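Local coordinates for protein ethyl acetate hydrolase (Pseudomonas veronii, PDB 5EFZ) that hydrolyses ethyl acetate to ethanol and acetate in the breakdown of short-chain methyl ketones, working as a homodimeric esterase of the alpha/beta hydrolase superfamily, at residues A130-T133 with L134-Y138; M226-P230 with E231-T235; Q247-V250 with D251-K255. All coordinates share one frame; numbering follows the deposited sequence.

Interaction 1 of 3, residues A130-T133 with L134-Y138; sequences AQHT and LLTEY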
ATOM      1  N   ALA A 130      -6.955  24.200 -21.061  1.00 21.82           N
ATOM      2  CA  ALA A 130      -6.139  24.110 -22.267  1.00 20.58           C
ATOM      3  C   ALA A 130      -6.758  23.185 -23.321  1.00 19.16           C
ATOM      4  O   ALA A 130      -6.789  23.525 -24.513  1.00 21.49           O
ATOM      5  CB  ALA A 130      -4.708  23.629 -21.917  1.00 18.38           C
ATOM      6  N   GLN A 131      -7.231  22.025 -22.891  1.00 18.78           N
ATOM      7  CA  GLN A 131      -7.921  21.089 -23.802  1.00 20.14           C
ATOM      8  C   GLN A 131      -9.171  21.696 -24.431  1.00 22.15           C
ATOM      9  O   GLN A 131      -9.475  21.485 -25.623  1.00 20.41           O
ATOM     10  CB  GLN A 131      -8.285  19.802 -23.058  1.00 19.36           C
ATOM     11  CG  GLN A 131      -7.044  18.936 -22.718  1.00 16.01           C
ATOM     12  CD  GLN A 131      -7.297  17.970 -21.578  1.00 20.32           C
ATOM     13  OE1 GLN A 131      -8.438  17.735 -21.195  1.00 19.00           O
ATOM     14  NE2 GLN A 131      -6.211  17.436 -20.993  1.00 17.39           N
ATOM     15  N   HIS A 132      -9.936  22.405 -23.621  1.00 21.77           N
ATOM     16  CA  HIS A 132     -11.133  23.052 -24.141  1.00 20.00           C
ATOM     17  C   HIS A 132     -10.764  24.086 -25.212  1.00 22.40           C
ATOM     18  O   HIS A 132     -11.457  24.215 -26.238  1.00 22.73           O
ATOM     19  CB  HIS A 132     -11.914  23.691 -23.004  1.00 21.59           C
ATOM     20  CG  HIS A 132     -13.148  24.413 -23.459  1.00 27.16           C
ATOM     21  ND1 HIS A 132     -13.176  25.771 -23.670  1.00 27.91           N
ATOM     22  CD2 HIS A 132     -14.401  23.969 -23.721  1.00 27.48           C
ATOM     23  CE1 HIS A 132     -14.384  26.136 -24.065  1.00 28.99           C
ATOM     24  NE2 HIS A 132     -15.148  25.060 -24.107  1.00 26.85           N
ATOM     25  N   THR A 133      -9.680  24.823 -24.995  1.00 20.52           N
ATOM     26  CA  THR A 133      -9.252  25.821 -25.988  1.00 22.09           C
ATOM     27  C   THR A 133      -8.805  25.119 -27.264  1.00 20.76           C
ATOM     28  O   THR A 133      -9.112  25.554 -28.370  1.00 23.69           O
ATOM     29  CB  THR A 133      -8.099  26.710 -25.448  1.00 24.39           C
ATOM     30  OG1 THR A 133      -8.627  27.536 -24.408  1.00 26.13           O
ATOM     31  CG2 THR A 133      -7.525  27.604 -26.568  1.00 25.50           C
ATOM     32  N   LEU A 134      -8.086  24.012 -27.088  1.00 22.70           N
ATOM     33  CA  LEU A 134      -7.634  23.207 -28.211  1.00 20.22           C
ATOM     34  C   LEU A 134      -8.822  22.743 -29.053  1.00 20.79           C
ATOM     35  O   LEU A 134      -8.843  22.896 -30.278  1.00 22.89           O
ATOM     36  CB  LEU A 134      -6.857  21.991 -27.690  1.00 20.98           C
ATOM     37  CG  LEU A 134      -6.483  20.963 -28.764  1.00 23.33           C
ATOM     38  CD1 LEU A 134      -5.365  21.475 -29.651  1.00 24.01           C
ATOM     39  CD2 LEU A 134      -6.111  19.635 -28.083  1.00 24.52           C
ATOM     40  N   LEU A 135      -9.818  22.176 -28.389  1.00 19.24           N
ATOM     41  CA  LEU A 135     -10.948  21.594 -29.127  1.00 20.44           C
ATOM     42  C   LEU A 135     -11.756  22.655 -29.855  1.00 22.73           C
ATOM     43  O   LEU A 135     -12.085  22.495 -31.028  1.00 24.28           O
ATOM     44  CB  LEU A 135     -11.843  20.798 -28.170  1.00 23.86           C
ATOM     45  CG  LEU A 135     -11.181  19.515 -27.619  1.00 23.76           C
ATOM     46  CD1 LEU A 135     -12.011  18.974 -26.452  1.00 24.17           C
ATOM     47  CD2 LEU A 135     -11.048  18.439 -28.701  1.00 24.18           C
ATOM     48  N   THR A 136     -12.088  23.746 -29.179  1.00 22.64           N
ATOM     49  CA  THR A 136     -12.960  24.742 -29.828  1.00 23.98           C
ATOM     50  C   THR A 136     -12.221  25.590 -30.854  1.00 26.22           C
ATOM     51  O   THR A 136     -12.733  25.836 -31.934  1.00 27.10           O
ATOM     52  CB  THR A 136     -13.604  25.674 -28.799  1.00 24.05           C
ATOM     53  OG1 THR A 136     -12.572  26.284 -28.011  1.00 26.92           O
ATOM     54  CG2 THR A 136     -14.549  24.872 -27.883  1.00 25.85           C
ATOM     55  N   GLU A 137     -11.011  26.039 -30.519  1.00 26.73           N
ATOM     56  CA  GLU A 137     -10.307  26.997 -31.353  1.00 29.40           C
ATOM     57  C   GLU A 137      -9.474  26.350 -32.452  1.00 28.79           C
ATOM     58  O   GLU A 137      -9.329  26.916 -33.517  1.00 30.73           O
ATOM     59  CB  GLU A 137      -9.409  27.893 -30.496  1.00 32.95           C
ATOM     60  CG  GLU A 137     -10.186  28.668 -29.442  1.00 38.80           C
ATOM     61  CD  GLU A 137     -11.397  29.382 -30.030  1.00 48.45           C
ATOM     62  OE1 GLU A 137     -11.195  30.345 -30.800  1.00 50.30           O
ATOM     63  OE2 GLU A 137     -12.547  28.977 -29.731  1.00 51.77           O
ATOM     64  N   TYR A 138      -8.934  25.169 -32.214  1.00 25.18           N
ATOM     65  CA  TYR A 138      -8.111  24.513 -33.236  1.00 27.14           C
ATOM     66  C   TYR A 138      -8.921  23.528 -34.056  1.00 27.92           C
ATOM     67  O   TYR A 138      -8.863  23.552 -35.276  1.00 30.19           O
ATOM     68  CB  TYR A 138      -6.891  23.815 -32.601  1.00 32.78           C
ATOM     69  CG  TYR A 138      -6.021  23.107 -33.631  1.00 39.35           C
ATOM     70  CD1 TYR A 138      -5.065  23.806 -34.376  1.00 43.06           C
ATOM     71  CD2 TYR A 138      -6.181  21.750 -33.886  1.00 40.56           C
ATOM     72  CE1 TYR A 138      -4.283  23.162 -35.333  1.00 44.71           C
ATOM     73  CE2 TYR A 138      -5.411  21.100 -34.835  1.00 43.76           C
ATOM     74  CZ  TYR A 138      -4.463  21.807 -35.553  1.00 46.57           C
ATOM     75  OH  TYR A 138      -3.702  21.144 -36.489  1.00 49.37           O
TER
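Thr133, Leu134 and His132 carry this contact along one helix, and each works with a neighbour one turn away. Thr133 meets Glu137 twice. Its carbonyl O takes the amide of Glu137 at 2.9 Å (Glu137 N to Thr133 O). Its methyl also lies beside the first part of the glutamate chain, with Thr133 CG2 4.1 Å from Glu137 CG. CG2 is anti to the backbone N (OG1 chi1 -69°), which turns the methyl toward Glu137 and sets OG1 back toward the preceding turn, where it makes a weak bond to Ser129 O.

His132 pairs with Thr136. The threonine methyl sits over one face of the imidazole, offset toward the rim. Thr136 CG2 is 3.8 Å from His132 NE2, a CH-pi contact. The imidazole also stacks with Tyr164 and meets Phe167 edge-to-face. His132 O accepts Thr136 N at 3.0 Å in a nearly straight bond (169°). Thr136 OG1 lies 2.9 Å from the same carbonyl O of His132 and 3.2 Å from Glu137 OE2. Its one proton has both acceptors within reach.

Leu134 donates its amide to Ala130 O at 2.9 Å. Its side chain faces the sheet and packs on Leu46, Val48 and Val96. Leu135 follows, with its amide on Gln131 O and its side chain against Ile94. Gln131 is buried, and its amide group is satisfied by Trp160 and Gln156.

The four amide bonds across the contact run i to i+4 along an amphipathic helix, which widens into a pi-type turn at 134-138. Helix 124-139 belongs to the crossover that connects parallel strands 92-96 and 146-150 of the alpha/beta hydrolase fold. The latter strand leads to Ser151, the probable nucleophile, on what is consistent with a nucleophile elbow.

Interaction 2 of 3, residues M226-P230 with E231-T235; sequences MGWSP and EFFRT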
ATOM      1  N   MET A 226       2.050  -0.623  -4.298  1.00 15.62           N
ATOM      2  CA  MET A 226       0.688  -0.053  -4.272  1.00 15.77           C
ATOM      3  C   MET A 226      -0.071  -0.179  -5.599  1.00 15.67           C
ATOM      4  O   MET A 226      -1.274  -0.010  -5.619  1.00 15.09           O
ATOM      5  CB  MET A 226       0.731   1.455  -3.904  1.00 14.87           C
ATOM      6  CG  MET A 226       1.190   1.713  -2.457  1.00 17.63           C
ATOM      7  SD  MET A 226       0.044   1.091  -1.236  1.00 24.68           S
ATOM      8  CE  MET A 226      -1.454   2.006  -1.596  1.00 29.70           C
ATOM      9  N   GLY A 227       0.623  -0.481  -6.675  1.00 13.97           N
ATOM     10  CA  GLY A 227       0.031  -0.342  -8.002  1.00 15.27           C
ATOM     11  C   GLY A 227      -0.687  -1.570  -8.517  1.00 15.33           C
ATOM     12  O   GLY A 227      -1.430  -1.491  -9.501  1.00 16.78           O
ATOM     13  N   TRP A 228      -0.460  -2.714  -7.866  1.00 14.37           N
ATOM     14  CA  TRP A 228      -1.077  -3.972  -8.341  1.00 14.81           C
ATOM     15  C   TRP A 228      -2.022  -4.448  -7.256  1.00 17.07           C
ATOM     16  O   TRP A 228      -2.939  -3.711  -6.879  1.00 16.51           O
ATOM     17  CB  TRP A 228       0.001  -5.007  -8.695  1.00 16.17           C
ATOM     18  CG  TRP A 228       1.010  -4.485  -9.737  1.00 16.24           C
ATOM     19  CD1 TRP A 228       2.259  -3.956  -9.497  1.00 18.36           C
ATOM     20  CD2 TRP A 228       0.813  -4.426 -11.155  1.00 16.31           C
ATOM     21  NE1 TRP A 228       2.865  -3.603 -10.697  1.00 18.07           N
ATOM     22  CE2 TRP A 228       1.984  -3.865 -11.721  1.00 17.00           C
ATOM     23  CE3 TRP A 228      -0.238  -4.826 -12.006  1.00 14.23           C
ATOM     24  CZ2 TRP A 228       2.136  -3.678 -13.108  1.00 16.94           C
ATOM     25  CZ3 TRP A 228      -0.095  -4.622 -13.389  1.00 19.55           C
ATOM     26  CH2 TRP A 228       1.105  -4.077 -13.926  1.00 18.32           C
ATOM     27  N   SER A 229      -1.847  -5.663  -6.736  1.00 15.66           N
ATOM     28  CA  SER A 229      -2.559  -6.059  -5.526  1.00 17.39           C
ATOM     29  C   SER A 229      -1.843  -7.245  -4.895  1.00 17.80           C
ATOM     30  O   SER A 229      -1.032  -7.899  -5.545  1.00 19.53           O
ATOM     31  CB  SER A 229      -4.036  -6.438  -5.809  1.00 18.34           C
ATOM     32  OG  SER A 229      -4.084  -7.717  -6.422  1.00 17.78           O
ATOM     33  N   PRO A 230      -2.103  -7.501  -3.601  1.00 18.92           N
ATOM     34  CA  PRO A 230      -1.531  -8.723  -3.029  1.00 19.18           C
ATOM     35  C   PRO A 230      -1.975  -9.987  -3.803  1.00 22.62           C
ATOM     36  O   PRO A 230      -1.194 -10.927  -3.964  1.00 19.28           O
ATOM     37  CB  PRO A 230      -2.079  -8.726  -1.598  1.00 22.10           C
ATOM     38  CG  PRO A 230      -2.204  -7.219  -1.280  1.00 23.24           C
ATOM     39  CD  PRO A 230      -2.695  -6.612  -2.580  1.00 17.81           C
ATOM     40  N   GLU A 231      -3.214 -10.004  -4.283  1.00 20.31           N
ATOM     41  CA  GLU A 231      -3.707 -11.155  -5.046  1.00 20.62           C
ATOM     42  C   GLU A 231      -2.988 -11.335  -6.382  1.00 19.57           C
ATOM     43  O   GLU A 231      -2.766 -12.468  -6.826  1.00 20.55           O
ATOM     44  CB  GLU A 231      -5.208 -11.022  -5.331  1.00 24.28           C
ATOM     45  CG  GLU A 231      -6.107 -11.546  -4.245  1.00 31.71           C
ATOM     46  CD  GLU A 231      -5.870 -13.014  -3.957  1.00 34.66           C
ATOM     47  OE1 GLU A 231      -6.510 -13.894  -4.585  1.00 36.38           O
ATOM     48  OE2 GLU A 231      -5.025 -13.292  -3.091  1.00 38.04           O
ATOM     49  N   PHE A 232      -2.669 -10.218  -7.032  1.00 17.17           N
ATOM     50  CA  PHE A 232      -1.857 -10.234  -8.264  1.00 18.65           C
ATOM     51  C   PHE A 232      -0.630 -11.116  -8.068  1.00 18.86           C
ATOM     52  O   PHE A 232      -0.330 -12.025  -8.879  1.00 20.38           O
ATOM     53  CB  PHE A 232      -1.451  -8.803  -8.622  1.00 17.12           C
ATOM     54  CG  PHE A 232      -0.570  -8.657  -9.873  1.00 18.39           C
ATOM     55  CD1 PHE A 232      -1.149  -8.553 -11.133  1.00 16.33           C
ATOM     56  CD2 PHE A 232       0.816  -8.493  -9.755  1.00 18.64           C
ATOM     57  CE1 PHE A 232      -0.346  -8.351 -12.316  1.00 16.92           C
ATOM     58  CE2 PHE A 232       1.607  -8.287 -10.878  1.00 17.41           C
ATOM     59  CZ  PHE A 232       1.032  -8.223 -12.166  1.00 15.32           C
ATOM     60  N   PHE A 233       0.095 -10.843  -6.990  1.00 16.89           N
ATOM     61  CA  PHE A 233       1.325 -11.577  -6.708  1.00 18.04           C
ATOM     62  C   PHE A 233       1.066 -12.942  -6.143  1.00 21.94           C
ATOM     63  O   PHE A 233       1.771 -13.893  -6.498  1.00 22.12           O
ATOM     64  CB  PHE A 233       2.227 -10.769  -5.759  1.00 18.63           C
ATOM     65  CG  PHE A 233       2.677  -9.465  -6.375  1.00 18.50           C
ATOM     66  CD1 PHE A 233       3.589  -9.467  -7.431  1.00 18.16           C
ATOM     67  CD2 PHE A 233       2.169  -8.245  -5.933  1.00 19.29           C
ATOM     68  CE1 PHE A 233       4.008  -8.262  -8.009  1.00 18.84           C
ATOM     69  CE2 PHE A 233       2.565  -7.049  -6.534  1.00 18.87           C
ATOM     70  CZ  PHE A 233       3.481  -7.062  -7.573  1.00 17.71           C
ATOM     71  N   ARG A 234       0.075 -13.071  -5.266  1.00 19.84           N
ATOM     72  CA  ARG A 234      -0.164 -14.357  -4.654  1.00 22.57           C
ATOM     73  C   ARG A 234      -0.491 -15.401  -5.711  1.00 23.16           C
ATOM     74  O   ARG A 234      -0.084 -16.566  -5.587  1.00 25.47           O
ATOM     75  CB  ARG A 234      -1.312 -14.311  -3.626  1.00 22.75           C
ATOM     76  CG  ARG A 234      -1.551 -15.700  -2.977  1.00 27.16           C
ATOM     77  CD  ARG A 234      -2.753 -15.740  -2.035  1.00 29.69           C
ATOM     78  NE  ARG A 234      -4.042 -15.685  -2.732  1.00 30.46           N
ATOM     79  CZ  ARG A 234      -4.670 -16.735  -3.256  1.00 34.80           C
ATOM     80  NH1 ARG A 234      -4.126 -17.941  -3.188  1.00 36.00           N
ATOM     81  NH2 ARG A 234      -5.845 -16.579  -3.872  1.00 36.20           N
ATOM     82  N   THR A 235      -1.225 -14.990  -6.738  1.00 22.72           N
ATOM     83  CA  THR A 235      -1.695 -15.960  -7.731  1.00 25.94           C
ATOM     84  C   THR A 235      -0.732 -16.054  -8.915  1.00 26.18           C
ATOM     85  O   THR A 235      -0.980 -16.784  -9.869  1.00 26.90           O
ATOM     86  CB  THR A 235      -3.101 -15.624  -8.252  1.00 24.89           C
ATOM     87  OG1 THR A 235      -3.078 -14.355  -8.917  1.00 23.05           O
ATOM     88  CG2 THR A 235      -4.116 -15.586  -7.102  1.00 26.00           C
TER
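Trp228 and Phe232 lie face on face. The six-membered ring of Trp228 and the ring of Phe232 form an offset stack, with planes 17° apart. The closest atoms are Trp228 CE3 and Phe232 CE1, at 3.5 Å. Trp228 CB also sits over the same phenyl ring, a CH-pi contact. Phe232 presents its edge to Phe233: Phe232 CD2 stands 3.5 Å above the plane of the Phe233 ring, over its centre. The Phe233 ring meets Trp228 obliquely, with Phe233 CZ 3.9 Å from Trp228 CD1. The three rings make one aromatic cluster.

Ser229 is the N-cap of helix 230-234. Its OG lies between the backbone N and the carbonyl carbon (chi1 75°), and there it accepts Phe232 N at 2.9 Å. The same hydroxyl is bonded to Ile331 O, so two partners fix its rotation. Pro230 O takes Arg234 N at 2.8 Å and closes the first turn.

On the outer side Arg234 grips Glu231 side-on. Arg234 NE meets Glu231 OE2 at 2.6 Å and Arg234 NH2 meets Glu231 OE1 at 2.9 Å. Both oxygens use their syn lone pairs. The carboxylate meets the guanidinium at its edge, close to its plane, and the two bonds limit its rotation.

The Trp228 side chain is about 7 Å from that of His334, a probable active-site residue. Residues 228-229 link helix 213-227 to the short helix 230-234. Trp228 and Phe233 lean on helix 246-258, while Pro230, Glu231 and Arg234 pack against Thr309, Asp311 and Asp312 of the second subunit.

Interaction 3 of 3, residues Q247-V250 with D251-K255; sequences QMFV and DGFMK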
ATOM      1  N   GLN A 247      11.560 -10.365  -7.863  1.00 33.96           N
ATOM      2  CA  GLN A 247      12.769  -9.606  -8.194  1.00 35.67           C
ATOM      3  C   GLN A 247      12.818  -9.309  -9.702  1.00 32.05           C
ATOM      4  O   GLN A 247      13.091  -8.180 -10.097  1.00 29.80           O
ATOM      5  CB  GLN A 247      14.041 -10.336  -7.744  1.00 41.94           C
ATOM      6  CG  GLN A 247      15.320  -9.498  -7.898  1.00 48.39           C
ATOM      7  CD  GLN A 247      16.567 -10.130  -7.261  1.00 58.62           C
ATOM      8  OE1 GLN A 247      16.503 -11.191  -6.632  1.00 62.38           O
ATOM      9  NE2 GLN A 247      17.706  -9.450  -7.399  1.00 60.73           N
ATOM     10  N   MET A 248      12.523 -10.300 -10.544  1.00 32.05           N
ATOM     11  CA  MET A 248      12.590 -10.094 -12.000  1.00 30.72           C
ATOM     12  C   MET A 248      11.515  -9.111 -12.475  1.00 26.71           C
ATOM     13  O   MET A 248      11.741  -8.332 -13.404  1.00 26.05           O
ATOM     14  CB  MET A 248      12.443 -11.420 -12.756  1.00 32.83           C
ATOM     15  CG  MET A 248      13.709 -12.280 -12.756  1.00 42.41           C
ATOM     16  SD  MET A 248      15.168 -11.271 -13.127  1.00108.73           S
ATOM     17  CE  MET A 248      16.071 -11.372 -11.583  1.00 57.18           C
ATOM     18  N   PHE A 249      10.347  -9.158 -11.842  1.00 23.35           N
ATOM     19  CA  PHE A 249       9.257  -8.234 -12.161  1.00 21.84           C
ATOM     20  C   PHE A 249       9.584  -6.794 -11.759  1.00 22.63           C
ATOM     21  O   PHE A 249       9.377  -5.836 -12.528  1.00 19.79           O
ATOM     22  CB  PHE A 249       7.980  -8.696 -11.479  1.00 24.16           C
ATOM     23  CG  PHE A 249       6.778  -7.864 -11.822  1.00 22.70           C
ATOM     24  CD1 PHE A 249       6.191  -7.949 -13.077  1.00 22.22           C
ATOM     25  CD2 PHE A 249       6.245  -6.996 -10.889  1.00 20.07           C
ATOM     26  CE1 PHE A 249       5.071  -7.159 -13.405  1.00 23.60           C
ATOM     27  CE2 PHE A 249       5.122  -6.229 -11.199  1.00 20.70           C
ATOM     28  CZ  PHE A 249       4.545  -6.300 -12.453  1.00 22.39           C
ATOM     29  N   VAL A 250      10.086  -6.621 -10.542  1.00 23.05           N
ATOM     30  CA  VAL A 250      10.478  -5.294 -10.090  1.00 22.00           C
ATOM     31  C   VAL A 250      11.576  -4.724 -10.996  1.00 26.15           C
ATOM     32  O   VAL A 250      11.474  -3.584 -11.452  1.00 24.56           O
ATOM     33  CB  VAL A 250      10.964  -5.333  -8.619  1.00 28.33           C
ATOM     34  CG1 VAL A 250      11.583  -4.031  -8.222  1.00 27.22           C
ATOM     35  CG2 VAL A 250       9.778  -5.666  -7.715  1.00 25.47           C
ATOM     36  N   ASP A 251      12.610  -5.526 -11.285  1.00 26.50           N
ATOM     37  CA  ASP A 251      13.712  -5.032 -12.095  1.00 31.83           C
ATOM     38  C   ASP A 251      13.353  -4.881 -13.582  1.00 32.62           C
ATOM     39  O   ASP A 251      13.682  -3.867 -14.197  1.00 33.11           O
ATOM     40  CB  ASP A 251      14.939  -5.941 -11.972  1.00 32.87           C
ATOM     41  CG  ASP A 251      15.538  -5.930 -10.584  1.00 36.32           C
ATOM     42  OD1 ASP A 251      15.127  -5.092  -9.746  1.00 36.21           O
ATOM     43  OD2 ASP A 251      16.421  -6.778 -10.332  1.00 39.21           O
ATOM     44  N   GLY A 252      12.694  -5.892 -14.146  1.00 28.32           N
ATOM     45  CA  GLY A 252      12.503  -5.966 -15.585  1.00 29.53           C
ATOM     46  C   GLY A 252      11.283  -5.254 -16.121  1.00 28.03           C
ATOM     47  O   GLY A 252      11.239  -4.911 -17.292  1.00 30.55           O
ATOM     48  N   PHE A 253      10.285  -5.045 -15.276  1.00 26.88           N
ATOM     49  CA  PHE A 253       9.075  -4.331 -15.663  1.00 25.90           C
ATOM     50  C   PHE A 253       9.051  -2.928 -15.009  1.00 24.71           C
ATOM     51  O   PHE A 253       9.016  -1.891 -15.695  1.00 26.31           O
ATOM     52  CB  PHE A 253       7.829  -5.157 -15.255  1.00 28.14           C
ATOM     53  CG  PHE A 253       6.509  -4.622 -15.781  1.00 31.94           C
ATOM     54  CD1 PHE A 253       5.946  -3.473 -15.266  1.00 32.67           C
ATOM     55  CD2 PHE A 253       5.809  -5.318 -16.755  1.00 36.73           C
ATOM     56  CE1 PHE A 253       4.726  -2.989 -15.737  1.00 33.22           C
ATOM     57  CE2 PHE A 253       4.583  -4.857 -17.236  1.00 38.42           C
ATOM     58  CZ  PHE A 253       4.034  -3.688 -16.724  1.00 35.99           C
ATOM     59  N   MET A 254       9.066  -2.888 -13.686  1.00 22.07           N
ATOM     60  CA  MET A 254       8.741  -1.643 -12.972  1.00 19.45           C
ATOM     61  C   MET A 254       9.914  -0.657 -12.959  1.00 19.03           C
ATOM     62  O   MET A 254       9.732   0.497 -13.286  1.00 16.58           O
ATOM     63  CB  MET A 254       8.313  -1.955 -11.524  1.00 18.28           C
ATOM     64  CG  MET A 254       7.035  -2.863 -11.416  1.00 17.54           C
ATOM     65  SD  MET A 254       5.591  -1.972 -12.023  1.00 20.24           S
ATOM     66  CE  MET A 254       5.491  -0.600 -10.896  1.00 17.44           C
ATOM     67  N   LYS A 255      11.102  -1.101 -12.543  1.00 20.80           N
ATOM     68  CA  LYS A 255      12.245  -0.194 -12.582  1.00 20.13           C
ATOM     69  C   LYS A 255      12.518   0.286 -14.013  1.00 22.10           C
ATOM     70  O   LYS A 255      12.814   1.449 -14.251  1.00 21.21           O
ATOM     71  CB  LYS A 255      13.492  -0.864 -12.009  1.00 20.39           C
ATOM     72  CG  LYS A 255      13.423  -1.058 -10.490  1.00 24.42           C
ATOM     73  CD  LYS A 255      14.718  -1.634  -9.913  1.00 29.92           C
ATOM     74  CE  LYS A 255      14.606  -1.795  -8.398  1.00 30.74           C
ATOM     75  NZ  LYS A 255      15.855  -2.388  -7.864  1.00 35.75           N
TER
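Phe249 O accepts two amides, Phe253 N at 3.0 Å from above the carbonyl plane and Met254 N at 3.2 Å, and Val250 O takes Lys255 N at 2.7 Å. The last two bonds span five residues, so the helix widens here into a pi-type turn. The rings of Phe249 and Phe253 lie side by side and point the same way. They are slid apart and barely overlap; Phe249 CE1 is 3.8 Å from Phe253 CG, over one face of the Phe253 ring. Met254 reaches the Phe249 ring obliquely with CG and SD, a Met-aromatic contact.

This pi bulge lies in helix 246-258, part of the helical insertion between strands 170-174 and 296-300 of the alpha/beta hydrolase fold. Val250, Met254 and Lys255 pack against helix 213-227 there.

On the more exposed side Asp251 makes a weak salt bridge, with OD1 3.4 Å from Lys255 NZ. The lysine chain is extended beyond CG, which carries its ammonium back one turn, and on the way Lys255 CE touches Val250 CG1. Replacing Asp251 by an alanine would probably leave Lys255 NZ, beyond its long, weak ion pair with Glu217, without this mate and less restrained. Asp251 OD2 lies 3.8 Å from Gln247 CG.

In the fold
All three contacts are local, made along a helix or at its start. Interaction 1 stands apart, about 23 Å from interaction 2 between nearest atoms, across the centre of the chain. It is partly buried: its leucines face the central sheet while Thr133 and Glu137 look outward. Interactions 2 and 3 belong to the helical insertion and touch each other. Trp228 joins them, its indole packing on Phe249, Phe253 and Met254, and Phe233 also meets Phe249. Interaction 2 is the more buried and alone reaches the second subunit. Aromatic packing dominates both, whereas interaction 1 rests mainly on i to i+4 backbone bonds, with one CH-pi contact.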